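Local coordinates for protein 6-phosphofructokinase isozyme 2 (Escherichia coli, PDB 3N1C) that catalyses the magnesium-dependent transfer of phosphate from ATP to fructose 6-phosphate, giving fructose 1,6-bisphosphate in the first committing step of glycolysis, at residues Asp14-Thr19 and Asn92-Val97; Val252-Ser257 and Ala285-Gln290; Gly62-Glu67 and Lys86-Gln91. All coordinates share one frame; numbering follows the deposited sequence.

Contact 1. Residues Asp14-Thr19 and Asn92-Val97. With F6P (6-O-phosphono-beta-D-fructofuranose), chain E.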
loop_
_atom_site.group_PDB
_atom_site.type_symbol
_atom_site.label_atom_id
_atom_site.label_comp_id
_atom_site.label_asym_id
_atom_site.label_seq_id
_atom_site.Cartn_x
_atom_site.Cartn_y
_atom_site.Cartn_z
ATOM N N ASP A 14 1.198 26.405 -2.497
ATOM C CA ASP A 14 1.678 25.045 -2.288
ATOM C C ASP A 14 2.547 24.941 -1.033
ATOM O O ASP A 14 3.612 25.548 -0.961
ATOM C CB ASP A 14 2.512 24.582 -3.496
ATOM C CG ASP A 14 1.670 24.239 -4.707
ATOM O OD1 ASP A 14 0.423 24.278 -4.631
ATOM O OD2 ASP A 14 2.272 23.929 -5.755
ATOM N N SER A 15 2.105 24.162 -0.053
ATOM C CA SER A 15 2.928 23.892 1.123
ATOM C C SER A 15 3.601 22.530 0.960
ATOM O O SER A 15 3.010 21.597 0.411
ATOM C CB SER A 15 2.086 23.937 2.400
ATOM O OG SER A 15 1.054 22.967 2.352
ATOM N N ALA A 16 4.847 22.429 1.414
ATOM C CA ALA A 16 5.602 21.181 1.337
ATOM C C ALA A 16 6.226 20.849 2.689
ATOM O O ALA A 16 6.734 21.733 3.381
ATOM C CB ALA A 16 6.676 21.276 0.269
ATOM N N THR A 17 6.184 19.572 3.063
ATOM C CA THR A 17 6.707 19.141 4.352
ATOM C C THR A 17 7.385 17.779 4.250
ATOM O O THR A 17 7.215 17.056 3.269
ATOM C CB THR A 17 5.606 19.067 5.429
ATOM O OG1 THR A 17 6.200 18.814 6.705
ATOM C CG2 THR A 17 4.625 17.946 5.121
ATOM N N ILE A 18 8.148 17.435 5.281
ATOM C CA ILE A 18 8.864 16.167 5.310
ATOM C C ILE A 18 8.483 15.391 6.558
ATOM O O ILE A 18 8.358 15.960 7.644
ATOM C CB ILE A 18 10.390 16.379 5.310
ATOM C CG1 ILE A 18 10.795 17.372 4.218
ATOM C CG2 ILE A 18 11.114 15.052 5.133
ATOM C CD1 ILE A 18 12.212 17.886 4.367
ATOM N N THR A 19 8.292 14.090 6.394
ATOM C CA THR A 19 7.967 13.216 7.512
ATOM C C THR A 19 8.658 11.875 7.279
ATOM O O THR A 19 8.775 11.427 6.140
ATOM C CB THR A 19 6.446 13.053 7.650
ATOM O OG1 THR A 19 6.131 12.450 8.910
ATOM C CG2 THR A 19 5.891 12.217 6.518
ATOM N N ASN A 92 -2.488 23.671 -0.884
ATOM C CA ASN A 92 -2.286 22.248 -1.115
ATOM C C ASN A 92 -1.095 21.727 -0.319
ATOM O O ASN A 92 -0.209 22.492 0.055
ATOM C CB ASN A 92 -2.128 21.973 -2.610
ATOM C CG ASN A 92 -3.412 22.238 -3.382
ATOM O OD1 ASN A 92 -4.489 22.309 -2.792
ATOM N ND2 ASN A 92 -3.306 22.369 -4.706
ATOM N N LEU A 93 -1.080 20.429 -0.044
ATOM C CA LEU A 93 -0.020 19.862 0.775
ATOM C C LEU A 93 0.788 18.822 0.020
ATOM O O LEU A 93 0.238 17.860 -0.511
ATOM C CB LEU A 93 -0.587 19.255 2.061
ATOM C CG LEU A 93 0.477 18.679 3.002
ATOM C CD1 LEU A 93 1.461 19.756 3.436
ATOM C CD2 LEU A 93 -0.163 18.018 4.209
ATOM N N HIS A 94 2.099 19.031 -0.022
ATOM C CA HIS A 94 3.023 18.075 -0.615
ATOM C C HIS A 94 3.816 17.418 0.500
ATOM O O HIS A 94 4.475 18.106 1.278
ATOM C CB HIS A 94 3.982 18.793 -1.571
ATOM C CG HIS A 94 5.097 17.926 -2.070
ATOM N ND1 HIS A 94 5.096 17.367 -3.329
ATOM C CD2 HIS A 94 6.238 17.515 -1.471
ATOM C CE1 HIS A 94 6.197 16.650 -3.488
ATOM N NE2 HIS A 94 6.904 16.721 -2.377
ATOM N N VAL A 95 3.761 16.092 0.584
ATOM C CA VAL A 95 4.453 15.385 1.653
ATOM C C VAL A 95 5.529 14.432 1.135
ATOM O O VAL A 95 5.248 13.524 0.349
ATOM C CB VAL A 95 3.461 14.597 2.530
ATOM C CG1 VAL A 95 4.175 13.998 3.726
ATOM C CG2 VAL A 95 2.315 15.504 2.979
ATOM N N HIS A 96 6.760 14.642 1.588
ATOM C CA HIS A 96 7.871 13.765 1.230
ATOM C C HIS A 96 8.202 12.808 2.365
ATOM O O HIS A 96 8.483 13.240 3.480
ATOM C CB HIS A 96 9.111 14.583 0.872
ATOM C CG HIS A 96 10.341 13.752 0.674
ATOM N ND1 HIS A 96 10.654 13.163 -0.531
ATOM C CD2 HIS A 96 11.331 13.408 1.531
ATOM C CE1 HIS A 96 11.787 12.492 -0.410
ATOM N NE2 HIS A 96 12.218 12.624 0.831
ATOM N N VAL A 97 8.179 11.509 2.078
ATOM C CA VAL A 97 8.439 10.500 3.095
ATOM C C VAL A 97 9.883 9.992 3.038
ATOM O O VAL A 97 10.336 9.488 2.012
ATOM C CB VAL A 97 7.467 9.322 2.965
ATOM C CG1 VAL A 97 7.600 8.402 4.156
ATOM C CG2 VAL A 97 6.034 9.840 2.843
HETATM O O1 F6P E . 0.547 21.084 -11.736
HETATM C C1 F6P E . 1.089 21.344 -10.478
HETATM C C2 F6P E . 0.255 22.475 -9.799
HETATM O O2 F6P E . -0.749 23.228 -10.517
HETATM C C3 F6P E . 0.446 22.756 -8.302
HETATM O O3 F6P E . 1.362 23.748 -7.947
HETATM C C4 F6P E . -0.779 22.455 -7.521
HETATM O O4 F6P E . -0.912 22.558 -6.129
HETATM C C5 F6P E . -1.591 21.527 -8.392
HETATM O O5 F6P E . -0.800 21.420 -9.626
HETATM C C6 F6P E . -3.006 22.064 -8.665
HETATM O O6 F6P E . -3.696 21.096 -9.415
HETATM P P F6P E . -5.147 21.417 -10.144
HETATM O O1P F6P E . -5.011 22.677 -11.203
HETATM O O2P F6P E . -6.288 21.811 -9.028
HETATM O O3P F6P E . -5.562 20.239 -10.896
#

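Contact 2. Residues Val252-Ser257 and Ala285-Gln290. With F6P (6-O-phosphono-beta-D-fructofuranose), chain E.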
loop_
_atom_site.group_PDB
_atom_site.type_symbol
_atom_site.label_atom_id
_atom_site.label_comp_id
_atom_site.label_asym_id
_atom_site.label_seq_id
_atom_site.Cartn_x
_atom_site.Cartn_y
_atom_site.Cartn_z
ATOM N N VAL A 252 6.755 15.411 -10.874
ATOM C CA VAL A 252 5.950 16.585 -10.696
ATOM C C VAL A 252 6.641 17.820 -11.250
ATOM O O VAL A 252 7.820 17.960 -11.186
ATOM C CB VAL A 252 5.342 16.725 -9.273
ATOM C CG1 VAL A 252 5.606 15.514 -8.424
ATOM C CG2 VAL A 252 5.756 17.964 -8.653
ATOM N N GLY A 253 5.885 18.687 -11.855
ATOM C CA GLY A 253 6.449 19.814 -12.537
ATOM C C GLY A 253 6.822 19.581 -13.989
ATOM O O GLY A 253 7.065 20.527 -14.662
ATOM N N ALA A 254 6.806 18.327 -14.440
ATOM C CA ALA A 254 7.044 17.988 -15.845
ATOM C C ALA A 254 5.986 18.507 -16.838
ATOM O O ALA A 254 6.332 18.991 -17.916
ATOM C CB ALA A 254 7.219 16.480 -16.000
ATOM N N GLY A 255 4.705 18.405 -16.477
ATOM C CA GLY A 255 3.628 18.845 -17.342
ATOM C C GLY A 255 3.623 20.347 -17.562
ATOM O O GLY A 255 3.608 20.823 -18.703
ATOM N N ASP A 256 3.632 21.101 -16.466
ATOM C CA ASP A 256 3.606 22.558 -16.538
ATOM C C ASP A 256 4.842 23.115 -17.239
ATOM O O ASP A 256 4.744 24.046 -18.039
ATOM C CB ASP A 256 3.480 23.160 -15.137
ATOM C CG ASP A 256 2.121 22.910 -14.515
ATOM O OD1 ASP A 256 2.029 22.899 -13.269
ATOM O OD2 ASP A 256 1.144 22.721 -15.271
ATOM N N SER A 257 6.002 22.542 -16.935
ATOM C CA SER A 257 7.249 22.973 -17.555
ATOM C C SER A 257 7.198 22.724 -19.057
ATOM O O SER A 257 7.655 23.543 -19.854
ATOM C CB SER A 257 8.439 22.237 -16.937
ATOM O OG SER A 257 8.684 22.684 -15.614
ATOM N N ALA A 285 13.993 17.904 -18.057
ATOM C CA ALA A 285 14.802 18.688 -17.123
ATOM C C ALA A 285 14.117 18.827 -15.764
ATOM O O ALA A 285 14.775 18.784 -14.725
ATOM C CB ALA A 285 15.121 20.074 -17.705
ATOM N N ALA A 286 12.799 19.008 -15.766
ATOM C CA ALA A 286 12.068 19.124 -14.504
ATOM C C ALA A 286 12.184 17.841 -13.681
ATOM O O ALA A 286 12.366 17.886 -12.461
ATOM C CB ALA A 286 10.603 19.469 -14.753
ATOM N N THR A 287 12.099 16.695 -14.349
ATOM C CA THR A 287 12.092 15.423 -13.637
ATOM C C THR A 287 13.490 14.995 -13.185
ATOM O O THR A 287 13.641 13.994 -12.488
ATOM C CB THR A 287 11.408 14.291 -14.456
ATOM O OG1 THR A 287 12.297 13.820 -15.472
ATOM C CG2 THR A 287 10.133 14.786 -15.099
ATOM N N LEU A 288 14.506 15.759 -13.578
ATOM C CA LEU A 288 15.857 15.549 -13.073
ATOM C C LEU A 288 15.928 15.921 -11.597
ATOM O O LEU A 288 16.722 15.363 -10.840
ATOM C CB LEU A 288 16.853 16.430 -13.825
ATOM C CG LEU A 288 17.262 16.099 -15.258
ATOM C CD1 LEU A 288 18.157 17.199 -15.785
ATOM C CD2 LEU A 288 17.979 14.758 -15.313
ATOM N N ASN A 289 15.102 16.885 -11.205
ATOM C CA ASN A 289 15.087 17.383 -9.837
ATOM C C ASN A 289 14.069 16.677 -8.954
ATOM O O ASN A 289 12.977 16.329 -9.397
ATOM C CB ASN A 289 14.815 18.889 -9.826
ATOM C CG ASN A 289 15.622 19.636 -10.870
ATOM O OD1 ASN A 289 16.831 19.451 -10.988
ATOM N ND2 ASN A 289 14.953 20.491 -11.631
ATOM N N GLN A 290 14.431 16.471 -7.694
ATOM C CA GLN A 290 13.520 15.853 -6.749
ATOM C C GLN A 290 12.444 16.865 -6.387
ATOM O O GLN A 290 12.627 18.066 -6.567
ATOM C CB GLN A 290 14.264 15.410 -5.488
ATOM C CG GLN A 290 15.520 14.602 -5.755
ATOM C CD GLN A 290 16.125 14.033 -4.486
ATOM O OE1 GLN A 290 15.452 13.914 -3.464
ATOM N NE2 GLN A 290 17.403 13.681 -4.548
HETATM O O1 F6P E . 0.547 21.084 -11.736
HETATM C C1 F6P E . 1.089 21.344 -10.478
HETATM C C2 F6P E . 0.255 22.475 -9.799
HETATM O O2 F6P E . -0.749 23.228 -10.517
HETATM C C3 F6P E . 0.446 22.756 -8.302
HETATM O O3 F6P E . 1.362 23.748 -7.947
HETATM C C4 F6P E . -0.779 22.455 -7.521
HETATM O O4 F6P E . -0.912 22.558 -6.129
HETATM C C5 F6P E . -1.591 21.527 -8.392
HETATM O O5 F6P E . -0.800 21.420 -9.626
HETATM C C6 F6P E . -3.006 22.064 -8.665
HETATM O O6 F6P E . -3.696 21.096 -9.415
HETATM P P F6P E . -5.147 21.417 -10.144
HETATM O O1P F6P E . -5.011 22.677 -11.203
HETATM O O2P F6P E . -6.288 21.811 -9.028
HETATM O O3P F6P E . -5.562 20.239 -10.896
#

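Contact 3. Residues Gly62-Glu67 and Lys86-Gln91. With F6P (6-O-phosphono-beta-D-fructofuranose), chain E.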
loop_
_atom_site.group_PDB
_atom_site.type_symbol
_atom_site.label_atom_id
_atom_site.label_comp_id
_atom_site.label_asym_id
_atom_site.label_seq_id
_atom_site.Cartn_x
_atom_site.Cartn_y
_atom_site.Cartn_z
ATOM N N GLY A 62 -6.791 35.565 -2.734
ATOM C CA GLY A 62 -7.630 35.894 -1.594
ATOM C C GLY A 62 -6.996 35.592 -0.253
ATOM O O GLY A 62 -6.263 34.613 -0.112
ATOM N N GLY A 63 -7.280 36.437 0.736
ATOM C CA GLY A 63 -6.814 36.211 2.094
ATOM C C GLY A 63 -5.304 36.228 2.226
ATOM O O GLY A 63 -4.589 36.518 1.267
ATOM N N ALA A 64 -4.816 35.914 3.422
ATOM C CA ALA A 64 -3.381 35.912 3.684
ATOM C C ALA A 64 -2.643 34.907 2.802
ATOM O O ALA A 64 -1.481 35.115 2.446
ATOM C CB ALA A 64 -3.110 35.632 5.152
ATOM N N THR A 65 -3.314 33.813 2.459
ATOM C CA THR A 65 -2.708 32.809 1.590
ATOM C C THR A 65 -2.489 33.388 0.198
ATOM O O THR A 65 -1.464 33.148 -0.433
ATOM C CB THR A 65 -3.575 31.536 1.491
ATOM O OG1 THR A 65 -4.939 31.900 1.249
ATOM C CG2 THR A 65 -3.493 30.730 2.780
ATOM N N GLY A 66 -3.465 34.149 -0.279
ATOM C CA GLY A 66 -3.342 34.826 -1.554
ATOM C C GLY A 66 -2.169 35.788 -1.538
ATOM O O GLY A 66 -1.385 35.830 -2.484
ATOM N N GLU A 67 -2.044 36.553 -0.454
ATOM C CA GLU A 67 -0.920 37.470 -0.279
ATOM C C GLU A 67 0.412 36.736 -0.261
ATOM O O GLU A 67 1.397 37.212 -0.824
ATOM C CB GLU A 67 -1.067 38.265 1.018
ATOM C CG GLU A 67 -2.214 39.249 1.018
ATOM C CD GLU A 67 -2.420 39.888 2.377
ATOM O OE1 GLU A 67 -3.589 40.140 2.736
ATOM O OE2 GLU A 67 -1.420 40.124 3.090
ATOM N N LYS A 86 -12.492 37.414 -2.429
ATOM C CA LYS A 86 -13.024 37.216 -1.071
ATOM C C LYS A 86 -12.719 35.868 -0.395
ATOM O O LYS A 86 -12.339 35.828 0.776
ATOM C CB LYS A 86 -14.535 37.466 -1.055
ATOM C CG LYS A 86 -14.922 38.935 -1.115
ATOM C CD LYS A 86 -16.432 39.108 -1.097
ATOM C CE LYS A 86 -17.016 38.729 0.255
ATOM N NZ LYS A 86 -16.958 37.260 0.491
ATOM N N ASP A 87 -12.875 34.772 -1.137
ATOM C CA ASP A 87 -12.550 33.440 -0.640
ATOM C C ASP A 87 -11.029 33.212 -0.661
ATOM O O ASP A 87 -10.353 33.525 -1.645
ATOM C CB ASP A 87 -13.285 32.377 -1.461
ATOM C CG ASP A 87 -13.450 31.064 -0.711
ATOM O OD1 ASP A 87 -13.544 31.097 0.537
ATOM O OD2 ASP A 87 -13.494 29.999 -1.369
ATOM N N TRP A 88 -10.494 32.679 0.434
ATOM C CA TRP A 88 -9.049 32.526 0.599
ATOM C C TRP A 88 -8.430 31.516 -0.369
ATOM O O TRP A 88 -8.959 30.424 -0.566
ATOM C CB TRP A 88 -8.719 32.126 2.036
ATOM C CG TRP A 88 -8.656 33.274 2.996
ATOM C CD1 TRP A 88 -9.483 34.364 3.038
ATOM C CD2 TRP A 88 -7.723 33.439 4.071
ATOM N NE1 TRP A 88 -9.115 35.199 4.066
ATOM C CE2 TRP A 88 -8.037 34.653 4.716
ATOM C CE3 TRP A 88 -6.648 32.680 4.548
ATOM C CZ2 TRP A 88 -7.317 35.125 5.812
ATOM C CZ3 TRP A 88 -5.935 33.148 5.638
ATOM C CH2 TRP A 88 -6.272 34.360 6.256
ATOM N N THR A 89 -7.298 31.891 -0.959
ATOM C CA THR A 89 -6.553 31.004 -1.851
ATOM C C THR A 89 -6.302 29.648 -1.199
ATOM O O THR A 89 -5.862 29.577 -0.057
ATOM C CB THR A 89 -5.197 31.633 -2.238
ATOM O OG1 THR A 89 -5.428 32.818 -3.004
ATOM C CG2 THR A 89 -4.366 30.665 -3.056
ATOM N N ARG A 90 -6.585 28.574 -1.927
ATOM C CA ARG A 90 -6.384 27.228 -1.398
ATOM C C ARG A 90 -4.915 26.956 -1.075
ATOM O O ARG A 90 -4.001 27.551 -1.666
ATOM C CB ARG A 90 -6.883 26.180 -2.390
ATOM C CG ARG A 90 -6.015 26.076 -3.634
ATOM C CD ARG A 90 -6.443 24.945 -4.538
ATOM N NE ARG A 90 -5.936 25.128 -5.897
ATOM C CZ ARG A 90 -5.883 24.167 -6.817
ATOM N NH1 ARG A 90 -6.298 22.942 -6.524
ATOM N NH2 ARG A 90 -5.406 24.428 -8.033
ATOM N N GLN A 91 -4.700 26.036 -0.142
ATOM C CA GLN A 91 -3.362 25.622 0.248
ATOM C C GLN A 91 -3.249 24.110 0.112
ATOM O O GLN A 91 -3.854 23.356 0.879
ATOM C CB GLN A 91 -3.050 26.067 1.685
ATOM C CG GLN A 91 -1.696 25.600 2.218
ATOM C CD GLN A 91 -1.309 26.270 3.531
ATOM O OE1 GLN A 91 -1.559 27.460 3.736
ATOM N NE2 GLN A 91 -0.679 25.508 4.421
HETATM O O1 F6P E . 0.547 21.084 -11.736
HETATM C C1 F6P E . 1.089 21.344 -10.478
HETATM C C2 F6P E . 0.255 22.475 -9.799
HETATM O O2 F6P E . -0.749 23.228 -10.517
HETATM C C3 F6P E . 0.446 22.756 -8.302
HETATM O O3 F6P E . 1.362 23.748 -7.947
HETATM C C4 F6P E . -0.779 22.455 -7.521
HETATM O O4 F6P E . -0.912 22.558 -6.129
HETATM C C5 F6P E . -1.591 21.527 -8.392
HETATM O O5 F6P E . -0.800 21.420 -9.626
HETATM C C6 F6P E . -3.006 22.064 -8.665
HETATM O O6 F6P E . -3.696 21.096 -9.415
HETATM P P F6P E . -5.147 21.417 -10.144
HETATM O O1P F6P E . -5.011 22.677 -11.203
HETATM O O2P F6P E . -6.288 21.811 -9.028
HETATM O O3P F6P E . -5.562 20.239 -10.896
#

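Contact 1. Residues Asp14-Thr19 and Asn92-Val97
Ser15 to Thr19 runs parallel to Leu93 to Val97 at 24° between the two strand directions, held by a ladder in which the N-H groups of Ser15, Thr17 and Thr19 bond to Asn92 O, His94 O and His96 O, while Ser15 O and Thr17 O take the N-H of His94 and His96. The Ser15 rung is doubled. Asn92 O accepts Ser15 N at 2.9 Å and also Ser15 OG at 2.7 Å, the hydroxyl coming in tilted from the carbonyl plane. The Ser15 torsion that puts OG between the backbone N and the carbonyl carbon (chi1 60°) brings it to this oxygen, and also within 3.4 Å of Leu93 CD1. On this same buried face the side chains of Thr17 and Val95 lie side by side, pointing the same way, with Thr17 CG2 4.0 Å from Val95 CG2, and those of Thr19 and Val95 cross obliquely, Thr19 CG2 touching Val95 CG1 at 3.7 Å. The hydroxyls of the two threonines turn elsewhere, to Thr31 O and Arg29 O. On the other face Ile18 CG2 meets the edge of the His96 ring in its plane, 4.0 Å from CD2. At the sugar end, Asp14 and Asn92 share the fructose 6-phosphate hydroxyl O4, which donates to Asp14 OD1 at 2.6 Å and accepts from Asn92 ND2 at 2.8 Å over a nearly straight 166° bond. Ser12 OG also bonds Asp14 OD1, and Met108 N holds Asn92 OD1, fixing which end of the amide faces the sugar. Leu93 packs on Leu93 of the second subunit, Val95 on its Phe106. This small mixed sheet, one end on the sugar and one face on the second subunit, is consistent with the lid of ribokinase-family sugar kinases.

Contact 2. Residues Val252-Ser257 and Ala285-Gln290
The peptide carbonyl of Gly253 is the flat group here, with Ala286 CB 3.7 Å from Gly253 O and two donors from its own helix turn reaching that oxygen from opposite faces of its plane: Ser257 N at 3.2 Å and Ser257 OG at 2.9 Å. Ser257 OG is set for this by lying anti to its own carbonyl carbon (chi1 -71°), and it is also bonded to Cys295 N, so the hydroxyl ties the helix start to the backbone at Cys295. Ala286 CB packs against Gly253 O and, at 3.8 Å, Ser257 OG. Next to it, Ala254 CB and Thr287 CG2 press together at 3.5 Å, tighter than usual for two methyls; Thr287 OG1 turns back to Ser284 O. No hydrogen bond crosses between the two segments. Gly253, at the N-cap, has a positive phi of 88° that suits glycine. One turn on, Asp256 OD1 accepts the fructose 6-phosphate hydroxyl O1 at 2.8 Å and is steadied by Asn43 ND2. Val252, Ala286 and Asn289 bind potassium, which probably places the cation near the same helix start. A glycine-rich turn opening a helix, with an aspartate that is probably the catalytic residue, matches the Gly-Ala-Gly-Asp anion-hole motif known from the PfkB family.

Contact 3. Residues Gly62-Glu67 and Lys86-Gln91
Asp87 O rests 3.6 Å from Gly62 CA, where any side chain on the glycine would collide with it. Trp88 then lays one face of its indole over the Gly63 CA and Ala64 N, and CH2 touches Ala64 CB at 3.6 Å; Trp88 also packs on Ala64 of the second subunit, and Ala64 on its Trp88. Thr89 closes the pairing: its N donates to Gly62 O at 3.0 Å, from above the carbonyl plane and opposite Gly66 N, while its OG1 accepts Gly62 N at 3.1 Å, nearly straight. Here the beta-alpha-beta crossover of strand 55-62, helix 63-75 and strand 80-85 is stapled to the loop leading into lid strand 91-97. Thr89 O takes Thr65 OG1 at 2.8 Å, in plane and on a lone pair; a valine in place of Thr65 has no hydroxyl to give, which would probably leave Thr89 O without this partner and let the loop shift against the helix. Arg90, extended from CG to NE, reaches phosphate oxygen O2P of fructose 6-phosphate with NH1 (2.7 Å) and NH2, edge-on, its guanidinium held by Ala10 O, Pro11 O and Met108 O. Gln91 OE1 lies near Thr65 CG2, the two side chains crossing at about a right angle.

Contact 3 is nested inside the chain loop that contact 1 closes, and contact 2 follows both. Contacts 1 and 3 touch, Gln91 running into Asn92 with Ser15 beside it, although their centres are about 19 Å apart; the centre of contact 2 is about 16 Å from that of contact 1 and 26 Å from that of contact 3. Contact 1 uses the lid sheet, contact 3 the junction between the edge of the six-stranded parallel sheet and that lid, contact 2 the start of helix 254-267 against the end of helix 272-288. Contact 1 holds sugar hydroxyls, contact 2 the O1 hydroxyl and contact 3 the phosphate, so distant segments build one substrate site.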